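Local coordinates for thymidylate synthase ThyX (Streptomyces cacaoi subsp. asoensis, PDB 4P5A), which probably catalyses the FAD-dependent reductive methylation of dUMP to dTMP, with methylenetetrahydrofolate as methyl donor, and works as a homotetramer that binds uridine nucleotides, at residues A105-D110 and Q206-M211. Sequence-based numbering, arbitrary orientation.
Sequences AFYVPD and QREIEM
At the edge of the Tyr107 ring, near its plane, sits OE1 of Glu208, and the Glu208 carboxylate is turned 75° against that ring. On the helix side, the Arg207 guanidinium carries Met211 CG over the centre of one face, with Glu210 at its edge, where Arg207 NH1 and Glu210 OE2 make a salt bridge of 2.9 Å. The link between the segments is a single short hydrogen bond: Tyr107 OH donates to Glu208 OE1 at 2.6 Å, and that oxygen receives it on its anti lone pair, away from OE2. Tyr107 reaches out from strand 105-107 with CG anti to the backbone N (chi1 174°). Chi1 of Glu208 (-74°) sets its CG beside the phenol, 3.4 Å from Tyr107 CZ, and the bend at chi2 turns OE1 to the hydroxyl. The other oxygen, Glu208 OE2, accepts from Gln206 NE2 at 3.1 Å, above the carboxylate plane. Gln206, at the N-cap position of helix 207-223, is hydrogen-bonded to the side chain of Arg166, part of the 5-bromo-UMP pocket, and to Glu163 O, both of a second subunit. OE1 of Glu208 also pairs with Arg113. Both carboxylate oxygens of this buried acid are thus engaged, and the arginine and the phenol probably stabilise its negative charge, tying strand to helix with the Glu208 side chain about 9 Å from a bound 5-bromo-UMP.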
loop_
_atom_site.group_PDB
_atom_site.type_symbol
_atom_site.label_atom_id
_atom_site.label_comp_id
_atom_site.label_asym_id
_atom_site.label_seq_id
_atom_site.Cartn_x
_atom_site.Cartn_y
_atom_site.Cartn_z
ATOM N N ALA B 105 26.586 11.820 -17.547
ATOM C CA ALA B 105 26.791 10.374 -17.725
ATOM C C ALA B 105 25.551 9.822 -18.304
ATOM O O ALA B 105 24.419 10.110 -17.781
ATOM C CB ALA B 105 27.134 9.698 -16.446
ATOM N N PHE B 106 25.698 9.023 -19.362
ATOM C CA PHE B 106 24.538 8.577 -20.189
ATOM C C PHE B 106 24.746 7.114 -20.478
ATOM O O PHE B 106 25.895 6.654 -20.724
ATOM C CB PHE B 106 24.398 9.366 -21.542
ATOM C CG PHE B 106 24.253 10.794 -21.350
ATOM C CD1 PHE B 106 25.351 11.612 -21.380
ATOM C CD2 PHE B 106 22.996 11.324 -20.981
ATOM C CE1 PHE B 106 25.265 12.951 -21.105
ATOM C CE2 PHE B 106 22.869 12.733 -20.691
ATOM C CZ PHE B 106 24.004 13.535 -20.792
ATOM N N TYR B 107 23.659 6.328 -20.459
ATOM C CA TYR B 107 23.774 4.915 -20.685
ATOM C C TYR B 107 23.734 4.529 -22.199
ATOM O O TYR B 107 22.885 5.010 -22.971
ATOM C CB TYR B 107 22.569 4.161 -19.975
ATOM C CG TYR B 107 22.505 2.673 -20.255
ATOM C CD1 TYR B 107 21.630 2.161 -21.249
ATOM C CD2 TYR B 107 23.333 1.763 -19.559
ATOM C CE1 TYR B 107 21.590 0.812 -21.538
ATOM C CE2 TYR B 107 23.293 0.384 -19.837
ATOM C CZ TYR B 107 22.450 -0.074 -20.814
ATOM O OH TYR B 107 22.364 -1.430 -21.111
ATOM N N VAL B 108 24.610 3.588 -22.561
ATOM C CA VAL B 108 24.486 2.935 -23.889
ATOM C C VAL B 108 24.704 1.465 -23.627
ATOM O O VAL B 108 25.512 1.102 -22.783
ATOM C CB VAL B 108 25.607 3.516 -24.940
ATOM C CG1 VAL B 108 25.358 4.967 -25.267
ATOM C CG2 VAL B 108 26.978 3.295 -24.387
ATOM N N PRO B 109 24.027 0.602 -24.365
ATOM C CA PRO B 109 24.177 -0.835 -24.107
ATOM C C PRO B 109 25.587 -1.319 -24.430
ATOM O O PRO B 109 26.206 -0.768 -25.343
ATOM C CB PRO B 109 23.134 -1.473 -25.006
ATOM C CG PRO B 109 22.595 -0.345 -25.974
ATOM C CD PRO B 109 23.084 0.970 -25.441
ATOM N N ASP B 110 26.079 -2.339 -23.729
ATOM C CA ASP B 110 27.396 -2.881 -24.130
ATOM C C ASP B 110 27.298 -3.892 -25.301
ATOM O O ASP B 110 26.219 -4.188 -25.866
ATOM C CB ASP B 110 28.141 -3.473 -22.966
ATOM C CG ASP B 110 27.503 -4.711 -22.454
ATOM O OD1 ASP B 110 26.694 -5.418 -23.159
ATOM O OD2 ASP B 110 27.823 -5.014 -21.316
ATOM N N GLN B 206 12.697 -5.681 -19.419
ATOM C CA GLN B 206 13.829 -5.123 -20.113
ATOM C C GLN B 206 15.147 -5.550 -19.508
ATOM O O GLN B 206 15.298 -5.616 -18.288
ATOM C CB GLN B 206 13.700 -3.581 -20.176
ATOM C CG GLN B 206 14.857 -2.920 -20.985
ATOM C CD GLN B 206 14.506 -1.646 -21.755
ATOM O OE1 GLN B 206 13.402 -1.225 -21.767
ATOM N NE2 GLN B 206 15.514 -1.102 -22.565
ATOM N N ARG B 207 16.176 -5.802 -20.362
ATOM C CA ARG B 207 17.403 -6.292 -19.768
ATOM C C ARG B 207 18.015 -5.411 -18.640
ATOM O O ARG B 207 18.586 -5.920 -17.647
ATOM C CB ARG B 207 18.422 -6.427 -20.942
ATOM C CG ARG B 207 19.755 -6.906 -20.392
ATOM C CD ARG B 207 19.678 -8.386 -19.860
ATOM N NE ARG B 207 21.042 -8.683 -19.344
ATOM C CZ ARG B 207 21.305 -9.253 -18.173
ATOM N NH1 ARG B 207 20.316 -9.686 -17.412
ATOM N NH2 ARG B 207 22.572 -9.406 -17.766
ATOM N N GLU B 208 17.887 -4.083 -18.754
ATOM C CA GLU B 208 18.554 -3.221 -17.790
ATOM C C GLU B 208 17.958 -3.334 -16.385
ATOM O O GLU B 208 18.701 -3.413 -15.360
ATOM C CB GLU B 208 18.557 -1.753 -18.273
ATOM C CG GLU B 208 19.607 -1.460 -19.482
ATOM C CD GLU B 208 19.125 -1.990 -20.845
ATOM O OE1 GLU B 208 19.989 -2.259 -21.726
ATOM O OE2 GLU B 208 17.929 -2.285 -21.029
ATOM N N ILE B 209 16.624 -3.361 -16.272
ATOM C CA ILE B 209 16.081 -3.629 -14.938
ATOM C C ILE B 209 16.376 -5.011 -14.431
ATOM O O ILE B 209 16.594 -5.209 -13.214
ATOM C CB ILE B 209 14.524 -3.250 -14.837
ATOM C CG1 ILE B 209 14.028 -3.342 -13.367
ATOM C CG2 ILE B 209 13.723 -4.252 -15.688
ATOM C CD1 ILE B 209 14.690 -2.221 -12.505
ATOM N N GLU B 210 16.550 -5.931 -15.376
ATOM C CA GLU B 210 16.937 -7.289 -14.979
ATOM C C GLU B 210 18.343 -7.246 -14.379
ATOM O O GLU B 210 18.622 -8.002 -13.457
ATOM C CB GLU B 210 16.875 -8.247 -16.152
ATOM C CG GLU B 210 17.172 -9.711 -15.691
ATOM C CD GLU B 210 17.064 -10.686 -16.865
ATOM O OE1 GLU B 210 16.561 -11.747 -16.569
ATOM O OE2 GLU B 210 17.550 -10.420 -18.025
ATOM N N MET B 211 19.258 -6.442 -14.934
ATOM C CA MET B 211 20.583 -6.293 -14.300
ATOM C C MET B 211 20.543 -5.768 -12.880
ATOM O O MET B 211 21.317 -6.201 -12.022
ATOM C CB MET B 211 21.466 -5.396 -15.174
ATOM C CG MET B 211 21.685 -6.017 -16.598
ATOM S SD MET B 211 22.388 -4.735 -17.690
ATOM C CE MET B 211 23.955 -4.386 -16.885
#